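PDB 3ZID: tubulin-like protein CetZ from Methanosaeta thermophila, which binds GTP and GDP, probably hydrolyses GTP, and is thought to take part in the control of archaeal cell shape. Local coordinates for residues L5-G10 / I106-S111; D18-Q23 / M196-L201; E44-N49 / E95-R100; I137-V142 / V166-M171. All coordinates share one frame; numbering follows the deposited sequence.

Interaction 1 (L5-G10 / I106-S111); sequences LMLGVG and IFVMTS. With GDP (guanosine-5'-diphosphate), chain C.
Leu-5 lies alongside Ile-106, the two side chains pointing the same way with Leu-5 CD2 4.0 Å from Ile-106 CG2, while Leu-5 O accepts the backbone N-H of Phe-107. Met-6, on the other face of the sheet, runs beside Phe-107 and sets CG at the edge of the ring, 4.1 Å from Phe-107 CD2. A bend at its last torsion (chi3 78°) carries Met-6 CE to within 3.9 Å of Met-109 SD. Leu-7 bonds through both backbone polar atoms, N to Phe-107 O and O to Met-109 N, each at 2.8 Å, and rests CD1 against both Ile-106 CG2 and Val-108 CG2. Gly-8 has no side chain, and Met-109 CE lies 3.8 Å from its CA. Val-9 N donates to Met-109 O at 2.8 Å in an almost straight bond (179°). Val-9 O receives a hydrogen bond from a water that also accepts from Ser-111 N and donates to O2A of GDP, so both strand ends share one bridge to the alpha-phosphate. Gly-10, at positive phi, follows beside the beta-phosphate, and Ser-111 OG donates to GDP O5' at 2.7 Å. These are adjacent, parallel strands at the middle of the tubulin/FtsZ GTPase sheet, with the nucleotide held at their C-terminal ends as in Rossmann-like folds.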
loop_
_atom_site.group_PDB
_atom_site.type_symbol
_atom_site.label_atom_id
_atom_site.label_comp_id
_atom_site.label_asym_id
_atom_site.label_seq_id
_atom_site.Cartn_x
_atom_site.Cartn_y
_atom_site.Cartn_z
ATOM N N LEU A 5 9.183 -8.536 -9.417
ATOM C CA LEU A 5 8.521 -7.596 -10.304
ATOM C C LEU A 5 7.838 -6.548 -9.450
ATOM O O LEU A 5 7.117 -6.881 -8.503
ATOM C CB LEU A 5 7.493 -8.328 -11.180
ATOM C CG LEU A 5 6.641 -7.449 -12.106
ATOM C CD1 LEU A 5 7.516 -6.721 -13.118
ATOM C CD2 LEU A 5 5.579 -8.281 -12.830
ATOM N N MET A 6 8.069 -5.276 -9.756
ATOM C CA MET A 6 7.330 -4.205 -9.081
ATOM C C MET A 6 6.525 -3.401 -10.086
ATOM O O MET A 6 7.077 -2.930 -11.083
ATOM C CB MET A 6 8.260 -3.312 -8.288
ATOM C CG MET A 6 9.091 -4.128 -7.298
ATOM S SD MET A 6 10.135 -3.123 -6.253
ATOM C CE MET A 6 8.956 -2.509 -5.061
ATOM N N LEU A 7 5.220 -3.302 -9.837
ATOM C CA LEU A 7 4.267 -2.635 -10.733
ATOM C C LEU A 7 3.656 -1.445 -10.019
ATOM O O LEU A 7 2.941 -1.622 -9.030
ATOM C CB LEU A 7 3.138 -3.598 -11.083
ATOM C CG LEU A 7 3.588 -4.889 -11.745
ATOM C CD1 LEU A 7 2.410 -5.824 -11.978
ATOM C CD2 LEU A 7 4.278 -4.554 -13.051
ATOM N N GLY A 8 3.927 -0.239 -10.505
ATOM C CA GLY A 8 3.373 0.954 -9.894
ATOM C C GLY A 8 2.211 1.435 -10.755
ATOM O O GLY A 8 2.422 1.902 -11.860
ATOM N N VAL A 9 0.989 1.320 -10.242
ATOM C CA VAL A 9 -0.219 1.522 -11.057
ATOM C C VAL A 9 -0.962 2.783 -10.640
ATOM O O VAL A 9 -1.275 2.978 -9.463
ATOM C CB VAL A 9 -1.145 0.307 -10.916
ATOM C CG1 VAL A 9 -2.338 0.391 -11.862
ATOM C CG2 VAL A 9 -0.337 -0.974 -11.147
ATOM N N GLY A 10 -1.224 3.660 -11.601
ATOM C CA GLY A 10 -1.858 4.931 -11.282
ATOM C C GLY A 10 -0.815 5.927 -10.812
ATOM O O GLY A 10 0.355 5.574 -10.650
ATOM N N ILE A 106 5.981 -10.513 -6.568
ATOM C CA ILE A 106 5.414 -9.392 -7.306
ATOM C C ILE A 106 4.785 -8.400 -6.353
ATOM O O ILE A 106 3.942 -8.762 -5.528
ATOM C CB ILE A 106 4.361 -9.875 -8.372
ATOM C CG1 ILE A 106 4.963 -10.959 -9.290
ATOM C CG2 ILE A 106 3.841 -8.704 -9.198
ATOM C CD1 ILE A 106 3.977 -11.538 -10.355
ATOM N N PHE A 107 5.216 -7.152 -6.450
ATOM C CA PHE A 107 4.577 -6.068 -5.719
ATOM C C PHE A 107 3.705 -5.265 -6.644
ATOM O O PHE A 107 4.157 -4.836 -7.701
ATOM C CB PHE A 107 5.614 -5.169 -5.051
ATOM C CG PHE A 107 6.382 -5.859 -3.946
ATOM C CD1 PHE A 107 5.784 -6.104 -2.715
ATOM C CD2 PHE A 107 7.690 -6.287 -4.148
ATOM C CE1 PHE A 107 6.486 -6.743 -1.669
ATOM C CE2 PHE A 107 8.412 -6.911 -3.116
ATOM C CZ PHE A 107 7.806 -7.160 -1.882
ATOM N N VAL A 108 2.444 -5.092 -6.250
ATOM C CA VAL A 108 1.502 -4.240 -6.984
ATOM C C VAL A 108 1.162 -3.027 -6.133
ATOM O O VAL A 108 0.482 -3.129 -5.115
ATOM C CB VAL A 108 0.222 -4.988 -7.384
ATOM C CG1 VAL A 108 -0.692 -4.077 -8.190
ATOM C CG2 VAL A 108 0.583 -6.222 -8.216
ATOM N N MET A 109 1.675 -1.886 -6.557
ATOM C CA MET A 109 1.606 -0.675 -5.776
ATOM C C MET A 109 0.629 0.305 -6.375
ATOM O O MET A 109 0.728 0.655 -7.547
ATOM C CB MET A 109 2.989 -0.068 -5.693
ATOM C CG MET A 109 4.033 -1.114 -5.345
ATOM S SD MET A 109 5.661 -0.373 -5.333
ATOM C CE MET A 109 5.746 0.228 -7.002
ATOM N N THR A 110 -0.308 0.743 -5.544
ATOM C CA THR A 110 -1.367 1.628 -5.971
ATOM C C THR A 110 -2.011 2.319 -4.765
ATOM O O THR A 110 -1.954 1.814 -3.635
ATOM C CB THR A 110 -2.468 0.835 -6.746
ATOM O OG1 THR A 110 -3.531 1.723 -7.086
ATOM C CG2 THR A 110 -3.057 -0.264 -5.879
ATOM N N SER A 111 -2.653 3.463 -5.009
ATOM C CA SER A 111 -3.629 3.975 -4.048
ATOM C C SER A 111 -4.952 3.242 -4.262
ATOM O O SER A 111 -5.220 2.709 -5.345
ATOM C CB SER A 111 -3.846 5.485 -4.210
ATOM O OG SER A 111 -4.556 5.790 -5.393
HETATM P PB GDP C . -5.176 7.294 -10.137
HETATM O O1B GDP C . -4.969 5.851 -9.712
HETATM O O2B GDP C . -3.999 7.760 -10.972
HETATM O O3B GDP C . -6.462 7.373 -10.942
HETATM O O3A GDP C . -5.377 8.214 -8.839
HETATM P PA GDP C . -4.233 8.433 -7.734
HETATM O O1A GDP C . -3.682 9.814 -7.810
HETATM O O2A GDP C . -3.150 7.378 -7.766
HETATM O "O5'" GDP C . -5.105 8.205 -6.423
HETATM C "C5'" GDP C . -5.379 9.311 -5.578
HETATM C "C4'" GDP C . -5.077 8.885 -4.149
HETATM O "O4'" GDP C . -3.675 8.626 -4.053
HETATM C "C3'" GDP C . -5.383 10.028 -3.220
HETATM O "O3'" GDP C . -5.681 9.450 -1.951
HETATM C "C2'" GDP C . -4.073 10.764 -3.172
HETATM O "O2'" GDP C . -3.959 11.460 -1.936
HETATM C "C1'" GDP C . -3.069 9.630 -3.233
HETATM N N9 GDP C . -1.803 9.951 -3.892
HETATM C C8 GDP C . -1.628 10.485 -5.116
HETATM N N7 GDP C . -0.308 10.574 -5.409
HETATM C C5 GDP C . 0.365 10.084 -4.347
HETATM C C6 GDP C . 1.771 9.863 -3.997
HETATM O O6 GDP C . 2.670 10.204 -4.776
HETATM N N1 GDP C . 2.043 9.313 -2.814
HETATM C C2 GDP C . 1.088 8.956 -1.946
HETATM N N2 GDP C . 1.465 8.416 -0.768
HETATM N N3 GDP C . -0.236 9.118 -2.185
HETATM C C4 GDP C . -0.630 9.659 -3.359
HETATM O O HOH W 1 -2.388 4.874 -7.456
#

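Interaction 2 (D18-Q23 / M196-L201); sequences DAVNRQ and MVAQRL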
loop_
_atom_site.group_PDB
_atom_site.type_symbol
_atom_site.label_atom_id
_atom_site.label_comp_id
_atom_site.label_asym_id
_atom_site.label_seq_id
_atom_site.Cartn_x
_atom_site.Cartn_y
_atom_site.Cartn_z
ATOM N N ASP A 18 8.859 5.174 -8.703
ATOM C CA ASP A 18 9.934 6.113 -9.007
ATOM C C ASP A 18 10.854 6.314 -7.796
ATOM O O ASP A 18 12.080 6.321 -7.946
ATOM C CB ASP A 18 9.360 7.444 -9.470
ATOM C CG ASP A 18 10.277 8.178 -10.432
ATOM O OD1 ASP A 18 10.927 7.511 -11.267
ATOM O OD2 ASP A 18 10.334 9.424 -10.361
ATOM N N ALA A 19 10.276 6.436 -6.600
ATOM C CA ALA A 19 11.090 6.525 -5.377
ATOM C C ALA A 19 11.900 5.261 -5.152
ATOM O O ALA A 19 13.010 5.328 -4.631
ATOM C CB ALA A 19 10.233 6.815 -4.140
ATOM N N VAL A 20 11.328 4.115 -5.518
ATOM C CA VAL A 20 12.038 2.840 -5.426
ATOM C C VAL A 20 13.254 2.849 -6.355
ATOM O O VAL A 20 14.356 2.495 -5.947
ATOM C CB VAL A 20 11.124 1.639 -5.733
ATOM C CG1 VAL A 20 11.956 0.389 -6.009
ATOM C CG2 VAL A 20 10.155 1.399 -4.571
ATOM N N ASN A 21 13.049 3.275 -7.595
ATOM C CA ASN A 21 14.129 3.370 -8.565
ATOM C C ASN A 21 15.184 4.386 -8.143
ATOM O O ASN A 21 16.393 4.154 -8.309
ATOM C CB ASN A 21 13.577 3.708 -9.956
ATOM C CG ASN A 21 12.907 2.514 -10.617
ATOM O OD1 ASN A 21 13.339 1.382 -10.442
ATOM N ND2 ASN A 21 11.835 2.762 -11.358
ATOM N N ARG A 22 14.720 5.501 -7.586
ATOM C CA ARG A 22 15.608 6.541 -7.085
ATOM C C ARG A 22 16.597 5.949 -6.076
ATOM O O ARG A 22 17.818 6.004 -6.263
ATOM C CB ARG A 22 14.806 7.678 -6.431
ATOM C CG ARG A 22 15.653 8.920 -6.124
ATOM C CD ARG A 22 14.879 9.959 -5.313
ATOM N NE ARG A 22 14.660 9.511 -3.938
ATOM C CZ ARG A 22 13.471 9.405 -3.358
ATOM N NH1 ARG A 22 12.355 9.704 -4.036
ATOM N NH2 ARG A 22 13.396 8.996 -2.099
ATOM N N GLN A 23 16.050 5.330 -5.039
ATOM C CA GLN A 23 16.845 4.819 -3.943
ATOM C C GLN A 23 17.688 3.624 -4.364
ATOM O O GLN A 23 18.771 3.392 -3.809
ATOM C CB GLN A 23 15.938 4.459 -2.772
ATOM C CG GLN A 23 15.167 5.651 -2.250
ATOM C CD GLN A 23 14.353 5.321 -1.032
ATOM O OE1 GLN A 23 14.582 4.312 -0.362
ATOM N NE2 GLN A 23 13.349 6.141 -0.771
ATOM N N MET A 196 9.411 6.753 2.395
ATOM C CA MET A 196 9.310 5.770 3.475
ATOM C C MET A 196 8.872 4.415 2.947
ATOM O O MET A 196 9.368 3.384 3.398
ATOM C CB MET A 196 8.323 6.238 4.563
ATOM C CG MET A 196 8.749 7.491 5.304
ATOM S SD MET A 196 7.475 8.111 6.411
ATOM C CE MET A 196 7.367 6.764 7.575
ATOM N N VAL A 197 7.941 4.413 1.991
ATOM C CA VAL A 197 7.455 3.151 1.444
ATOM C C VAL A 197 8.587 2.472 0.696
ATOM O O VAL A 197 8.884 1.316 0.923
ATOM C CB VAL A 197 6.276 3.344 0.463
ATOM C CG1 VAL A 197 5.873 1.983 -0.138
ATOM C CG2 VAL A 197 5.081 3.966 1.192
ATOM N N ALA A 198 9.216 3.222 -0.199
ATOM C CA ALA A 198 10.306 2.710 -1.012
ATOM C C ALA A 198 11.449 2.179 -0.143
ATOM O O ALA A 198 12.030 1.137 -0.424
ATOM C CB ALA A 198 10.792 3.789 -1.953
ATOM N N GLN A 199 11.768 2.908 0.915
ATOM C CA GLN A 199 12.864 2.510 1.794
ATOM C C GLN A 199 12.564 1.162 2.415
ATOM O O GLN A 199 13.403 0.250 2.404
ATOM C CB GLN A 199 13.033 3.536 2.897
ATOM C CG GLN A 199 14.273 3.377 3.737
ATOM C CD GLN A 199 14.457 4.575 4.667
ATOM O OE1 GLN A 199 13.478 5.207 5.088
ATOM N NE2 GLN A 199 15.705 4.902 4.974
ATOM N N ARG A 200 11.338 1.019 2.901
ATOM C CA ARG A 200 10.922 -0.226 3.515
ATOM C C ARG A 200 10.850 -1.386 2.529
ATOM O O ARG A 200 11.290 -2.471 2.859
ATOM C CB ARG A 200 9.597 -0.046 4.258
ATOM C CG ARG A 200 9.795 0.694 5.574
ATOM C CD ARG A 200 8.564 1.451 6.021
ATOM N NE ARG A 200 8.924 2.637 6.802
ATOM C CZ ARG A 200 8.350 2.976 7.945
ATOM N NH1 ARG A 200 7.386 2.219 8.475
ATOM N NH2 ARG A 200 8.756 4.064 8.574
ATOM N N LEU A 201 10.366 -1.152 1.306
ATOM C CA LEU A 201 10.249 -2.230 0.323
ATOM C C LEU A 201 11.625 -2.733 -0.109
ATOM O O LEU A 201 11.835 -3.930 -0.300
ATOM C CB LEU A 201 9.481 -1.769 -0.919
ATOM C CG LEU A 201 7.965 -1.542 -0.800
ATOM C CD1 LEU A 201 7.399 -1.071 -2.153
ATOM C CD2 LEU A 201 7.272 -2.796 -0.304
#
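The side-chain amide of Gln-23 reaches across to helix 186-210, where its NE2 donates a hydrogen bond to the backbone O of Thr-195, the residue just ahead of 196-201. An extended chain (chi2 -176°) delivers the amide there. From that position NE2 also rests on Ala-198 CB at 3.7 Å, while OE1 lies against the backbone of Gln-199, 3.3 Å from its CA, in a contact that is van der Waals in kind. The remainder is apolar and centres on Ala-198, whose methyl group pushes toward helix 10-30 between Ala-19, Val-20 and Gln-23. Ala-198 CB is 3.8 Å from Ala-19 CB and 3.6 Å from Val-20 CG2. With CG1 anti to the backbone N (chi1 164°), Val-20 has its other branch, CG2, beside that N, which sets it against the alanine and, more loosely, within 4.4 Å of Leu-201 CD1. Small residues on both sides let the helices come close: the axes of the two short segments pass 8.4 Å apart and cross at -58°. Near this crossing, Ala-19 approaches the side chain of Asn-194, a GTP-binding residue. Both helices lie on the same side of the parallel sheet, where Val-20 and Leu-201 each touch Met-6 of strand 3-9, while Leu-201 also meets Leu-234 of strand 232-238 in the second sheet.

Interaction 3 (E44-N49 / E95-R100); sequences ETIAIN and EEIEKR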
loop_
_atom_site.group_PDB
_atom_site.type_symbol
_atom_site.label_atom_id
_atom_site.label_comp_id
_atom_site.label_asym_id
_atom_site.label_seq_id
_atom_site.Cartn_x
_atom_site.Cartn_y
_atom_site.Cartn_z
ATOM N N GLU A 44 12.565 -6.008 -11.644
ATOM C CA GLU A 44 11.960 -5.280 -12.753
ATOM C C GLU A 44 10.875 -4.336 -12.256
ATOM O O GLU A 44 10.133 -4.645 -11.326
ATOM C CB GLU A 44 11.367 -6.255 -13.772
ATOM C CG GLU A 44 12.388 -7.215 -14.365
ATOM C CD GLU A 44 13.157 -6.625 -15.530
ATOM O OE1 GLU A 44 12.951 -5.442 -15.853
ATOM O OE2 GLU A 44 13.991 -7.342 -16.111
ATOM N N THR A 45 10.803 -3.167 -12.870
ATOM C CA THR A 45 9.839 -2.178 -12.471
ATOM C C THR A 45 9.083 -1.704 -13.688
ATOM O O THR A 45 9.687 -1.399 -14.714
ATOM C CB THR A 45 10.522 -0.978 -11.796
ATOM O OG1 THR A 45 11.395 -0.333 -12.728
ATOM C CG2 THR A 45 11.326 -1.436 -10.589
ATOM N N ILE A 46 7.760 -1.660 -13.580
ATOM C CA ILE A 46 6.939 -1.064 -14.624
ATOM C C ILE A 46 5.967 -0.098 -13.996
ATOM O O ILE A 46 5.231 -0.465 -13.093
ATOM C CB ILE A 46 6.143 -2.098 -15.417
ATOM C CG1 ILE A 46 7.071 -3.188 -15.942
ATOM C CG2 ILE A 46 5.427 -1.426 -16.605
ATOM C CD1 ILE A 46 6.313 -4.322 -16.577
ATOM N N ALA A 47 6.012 1.151 -14.447
ATOM C CA ALA A 47 5.038 2.143 -14.052
ATOM C C ALA A 47 3.898 2.117 -15.069
ATOM O O ALA A 47 4.108 2.355 -16.252
ATOM C CB ALA A 47 5.674 3.499 -14.015
ATOM N N ILE A 48 2.690 1.839 -14.606
ATOM C CA ILE A 48 1.545 1.742 -15.504
ATOM C C ILE A 48 0.566 2.879 -15.194
ATOM O O ILE A 48 0.254 3.147 -14.028
ATOM C CB ILE A 48 0.879 0.353 -15.364
ATOM C CG1 ILE A 48 1.946 -0.742 -15.508
ATOM C CG2 ILE A 48 -0.243 0.179 -16.400
ATOM C CD1 ILE A 48 1.490 -2.154 -15.211
ATOM N N ASN A 49 0.096 3.555 -16.245
ATOM C CA ASN A 49 -0.851 4.659 -16.099
ATOM C C ASN A 49 -1.651 4.935 -17.371
ATOM O O ASN A 49 -1.189 4.678 -18.479
ATOM C CB ASN A 49 -0.117 5.936 -15.682
ATOM C CG ASN A 49 -0.953 6.828 -14.786
ATOM O OD1 ASN A 49 -2.175 6.942 -14.954
ATOM N ND2 ASN A 49 -0.303 7.450 -13.805
ATOM N N GLU A 95 1.070 -8.549 -21.604
ATOM C CA GLU A 95 2.146 -8.820 -22.548
ATOM C C GLU A 95 3.442 -8.160 -22.090
ATOM O O GLU A 95 4.510 -8.776 -22.095
ATOM C CB GLU A 95 1.759 -8.342 -23.946
ATOM C CG GLU A 95 2.908 -8.303 -24.927
ATOM C CD GLU A 95 2.460 -7.959 -26.337
ATOM O OE1 GLU A 95 1.237 -7.775 -26.543
ATOM O OE2 GLU A 95 3.326 -7.889 -27.238
ATOM N N GLU A 96 3.333 -6.905 -21.671
ATOM C CA GLU A 96 4.489 -6.152 -21.213
ATOM C C GLU A 96 5.159 -6.822 -20.024
ATOM O O GLU A 96 6.389 -6.829 -19.908
ATOM C CB GLU A 96 4.083 -4.721 -20.853
ATOM C CG GLU A 96 5.238 -3.863 -20.347
ATOM C CD GLU A 96 6.438 -3.842 -21.275
ATOM O OE1 GLU A 96 6.243 -3.884 -22.511
ATOM O OE2 GLU A 96 7.578 -3.812 -20.755
ATOM N N ILE A 97 4.347 -7.394 -19.144
ATOM C CA ILE A 97 4.865 -8.115 -17.988
ATOM C C ILE A 97 5.546 -9.415 -18.398
ATOM O O ILE A 97 6.674 -9.690 -17.986
ATOM C CB ILE A 97 3.735 -8.404 -16.989
ATOM C CG1 ILE A 97 3.242 -7.086 -16.391
ATOM C CG2 ILE A 97 4.195 -9.388 -15.929
ATOM C CD1 ILE A 97 1.904 -7.175 -15.727
ATOM N N GLU A 98 4.870 -10.199 -19.234
ATOM C CA GLU A 98 5.403 -11.493 -19.666
ATOM C C GLU A 98 6.712 -11.386 -20.451
ATOM O O GLU A 98 7.527 -12.304 -20.424
ATOM C CB GLU A 98 4.349 -12.288 -20.434
ATOM C CG GLU A 98 3.261 -12.837 -19.522
ATOM C CD GLU A 98 1.998 -13.233 -20.262
ATOM O OE1 GLU A 98 1.915 -12.993 -21.487
ATOM O OE2 GLU A 98 1.088 -13.793 -19.613
ATOM N N LYS A 99 6.927 -10.255 -21.115
ATOM C CA LYS A 99 8.177 -10.017 -21.836
ATOM C C LYS A 99 9.398 -10.052 -20.923
ATOM O O LYS A 99 10.515 -10.253 -21.394
ATOM C CB LYS A 99 8.152 -8.643 -22.512
ATOM C CG LYS A 99 7.175 -8.499 -23.661
ATOM C CD LYS A 99 7.323 -7.136 -24.321
ATOM C CE LYS A 99 6.405 -6.999 -25.528
ATOM N NZ LYS A 99 6.588 -5.691 -26.217
ATOM N N ARG A 100 9.182 -9.863 -19.622
ATOM C CA ARG A 100 10.288 -9.747 -18.686
ATOM C C ARG A 100 10.575 -11.028 -17.922
ATOM O O ARG A 100 11.376 -11.028 -16.990
ATOM C CB ARG A 100 10.053 -8.581 -17.735
ATOM C CG ARG A 100 9.693 -7.329 -18.480
ATOM C CD ARG A 100 9.900 -6.078 -17.669
ATOM N NE ARG A 100 9.601 -4.908 -18.486
ATOM C CZ ARG A 100 10.059 -3.688 -18.243
ATOM N NH1 ARG A 100 10.854 -3.468 -17.198
ATOM N NH2 ARG A 100 9.724 -2.690 -19.052
#
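The flat guanidinium of Arg-100 lies with one face on Ile-46, whose CG1 sits over the centre of the group, 3.8 Å from CZ. The carboxylate partners of Arg-100 are turned very differently. Glu-96 is met in the guanidinium plane: NE and NH2 of Arg-100 grip the same oxygen, Glu-96 OE2, at 3.2 and 3.0 Å, arriving from opposite faces of the carboxylate. Glu-44 crosses at a slant, its carboxylate plane 81° from the guanidinium, and Arg-100 NH1 reaches Glu-44 OE1 at 3.2 Å along a bent path (142°). Glu-44 can present OE1 there because its chain folds at chi2 (-84°). These bonds limit rotation of the guanidinium and keep its face against the isoleucine. Farther along, Ile-46 CD1 touches Glu-96 CG at 3.9 Å and Ile-97 CG1 at 4.1 Å. The network extends outward, since NH1 also pairs with Asp-65 and Glu-44 OE2 with Arg-42; the positive charge of Arg-100 is thus shared among three carboxylates, Glu-44, Glu-96 and Asp-65. The arrangement is a salt-bridge network laid over an apolar helix-strand seam, fastening helix 79-98 and the turn after it to strand 42-49 in the Rossmann-like alpha/beta domain.

Interaction 4 (I137-V142 / V166-M171); sequences IVPIAV and VEADGM
Strand 137-142 is met by the irregular loop 166-171, whose backbone bonds to it where Asp-169 N donates to Ile-137 O at 2.9 Å, and which then runs on into the parallel strand 172-175. The loop thus closes a beta-alpha-beta crossover through helix 150-165, with an inverse gamma turn centred on Asp-169. That aspartate also holds the other backbone polar atom of Ile-137: its OD2 accepts the Ile-137 N-H at 2.7 Å through the anti lone pair, in a nearly straight bond (168°). With CG beside its own backbone N (chi1 -57°), the carboxylate folds back to the strand, and OD1 is left to a salt bridge with Lys-222. The carbonyl O of Asp-169, by contrast, is buried without a polar partner in the model and has Val-138 CG2 against it. Pro-139, which has no N-H to offer, meets the loop with its ring instead. Its CD lies 3.5 Å from Ala-168 CB and 3.2 Å from Gly-170 O, and its CG touches Met-171 CB, the two side chains crossing at about a right angle. Met-171 CA approaches Pro-139 O at 3.4 Å in a CA-H...O contact. Beyond the proline the Met-171 chain runs out with CG anti to its backbone N (chi1 155°), and Met-171 SD settles 3.7 Å from Ala-141 CB.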
loop_
_atom_site.group_PDB
_atom_site.type_symbol
_atom_site.label_atom_id
_atom_site.label_comp_id
_atom_site.label_asym_id
_atom_site.label_seq_id
_atom_site.Cartn_x
_atom_site.Cartn_y
_atom_site.Cartn_z
ATOM N N ILE A 137 2.430 -12.662 -4.424
ATOM C CA ILE A 137 1.934 -11.410 -5.002
ATOM C C ILE A 137 1.393 -10.528 -3.895
ATOM O O ILE A 137 0.449 -10.904 -3.210
ATOM C CB ILE A 137 0.850 -11.662 -6.046
ATOM C CG1 ILE A 137 1.367 -12.642 -7.105
ATOM C CG2 ILE A 137 0.411 -10.348 -6.684
ATOM C CD1 ILE A 137 0.424 -12.904 -8.265
ATOM N N VAL A 138 2.007 -9.363 -3.716
ATOM C CA VAL A 138 1.711 -8.515 -2.570
ATOM C C VAL A 138 1.270 -7.120 -2.986
ATOM O O VAL A 138 2.060 -6.329 -3.516
ATOM C CB VAL A 138 2.952 -8.376 -1.678
ATOM C CG1 VAL A 138 2.688 -7.404 -0.532
ATOM C CG2 VAL A 138 3.389 -9.751 -1.159
ATOM N N PRO A 139 -0.012 -6.807 -2.768
ATOM C CA PRO A 139 -0.375 -5.413 -3.008
ATOM C C PRO A 139 0.124 -4.473 -1.904
ATOM O O PRO A 139 0.152 -4.804 -0.707
ATOM C CB PRO A 139 -1.916 -5.448 -3.058
ATOM C CG PRO A 139 -2.301 -6.672 -2.356
ATOM C CD PRO A 139 -1.194 -7.669 -2.603
ATOM N N ILE A 140 0.553 -3.297 -2.346
ATOM C CA ILE A 140 0.871 -2.184 -1.470
ATOM C C ILE A 140 -0.253 -1.178 -1.672
ATOM O O ILE A 140 -0.320 -0.519 -2.716
ATOM C CB ILE A 140 2.192 -1.524 -1.871
ATOM C CG1 ILE A 140 3.270 -2.591 -2.086
ATOM C CG2 ILE A 140 2.623 -0.502 -0.836
ATOM C CD1 ILE A 140 3.556 -3.404 -0.859
ATOM N N ALA A 141 -1.146 -1.086 -0.687
ATOM C CA ALA A 141 -2.374 -0.288 -0.824
ATOM C C ALA A 141 -2.314 1.035 -0.056
ATOM O O ALA A 141 -2.293 1.036 1.182
ATOM C CB ALA A 141 -3.548 -1.092 -0.360
ATOM N N VAL A 142 -2.299 2.155 -0.782
ATOM C CA VAL A 142 -2.202 3.464 -0.138
ATOM C C VAL A 142 -3.584 4.079 0.150
ATOM O O VAL A 142 -4.372 4.292 -0.771
ATOM C CB VAL A 142 -1.376 4.433 -0.985
ATOM C CG1 VAL A 142 -1.343 5.794 -0.337
ATOM C CG2 VAL A 142 0.057 3.868 -1.212
ATOM N N VAL A 166 -9.675 -10.937 -4.234
ATOM C CA VAL A 166 -8.839 -11.517 -5.275
ATOM C C VAL A 166 -7.778 -12.470 -4.690
ATOM O O VAL A 166 -7.069 -13.162 -5.425
ATOM C CB VAL A 166 -8.199 -10.406 -6.143
ATOM C CG1 VAL A 166 -7.006 -9.795 -5.425
ATOM C CG2 VAL A 166 -7.808 -10.939 -7.504
ATOM N N GLU A 167 -7.718 -12.530 -3.360
ATOM C CA GLU A 167 -6.887 -13.490 -2.630
ATOM C C GLU A 167 -5.400 -13.413 -2.982
ATOM O O GLU A 167 -4.761 -14.416 -3.300
ATOM C CB GLU A 167 -7.395 -14.919 -2.854
ATOM C CG GLU A 167 -8.649 -15.269 -2.070
ATOM C CD GLU A 167 -9.150 -16.677 -2.357
ATOM O OE1 GLU A 167 -8.711 -17.278 -3.367
ATOM O OE2 GLU A 167 -9.984 -17.181 -1.571
ATOM N N ALA A 168 -4.848 -12.217 -2.875
ATOM C CA ALA A 168 -3.416 -12.021 -2.993
ATOM C C ALA A 168 -2.739 -12.542 -1.730
ATOM O O ALA A 168 -3.411 -13.015 -0.827
ATOM C CB ALA A 168 -3.115 -10.563 -3.194
ATOM N N ASP A 169 -1.415 -12.449 -1.654
ATOM C CA ASP A 169 -0.717 -12.838 -0.438
ATOM C C ASP A 169 -0.611 -11.667 0.526
ATOM O O ASP A 169 0.440 -11.047 0.673
ATOM C CB ASP A 169 0.665 -13.399 -0.770
ATOM C CG ASP A 169 0.589 -14.566 -1.725
ATOM O OD1 ASP A 169 0.143 -15.653 -1.293
ATOM O OD2 ASP A 169 0.930 -14.389 -2.913
ATOM N N GLY A 170 -1.719 -11.327 1.160
ATOM C CA GLY A 170 -1.656 -10.273 2.145
ATOM C C GLY A 170 -1.720 -8.944 1.438
ATOM O O GLY A 170 -1.931 -8.863 0.230
ATOM N N MET A 171 -1.551 -7.892 2.205
ATOM C CA MET A 171 -1.626 -6.569 1.655
ATOM C C MET A 171 -0.884 -5.657 2.598
ATOM O O MET A 171 -1.054 -5.738 3.819
ATOM C CB MET A 171 -3.098 -6.173 1.508
ATOM C CG MET A 171 -3.384 -4.712 1.507
ATOM S SD MET A 171 -4.987 -4.363 0.762
ATOM C CE MET A 171 -6.004 -5.664 1.424
#

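How the interactions relate
From the N terminus, strand 3-9 opens interaction 1, which closes when strand 105-111 pairs beside it. Helix 10-30 opens interaction 2 before that loop is complete, and helix 186-210 closes it much later, so the two contacts cross. Interaction 3 (44-49 with 95-100) nests inside both loops. Interaction 4 (137-142 with 166-171) follows interaction 1 in series and is nested within interaction 2. Interactions 1, 3 and 4 share one parallel sheet: strand 42-49 flanks 3-9, and 136-143 flanks 105-111. Interaction 2 packs on this sheet through Leu-201, which also touches Met-109 and Ile-140. Interactions 3 and 4 do not touch.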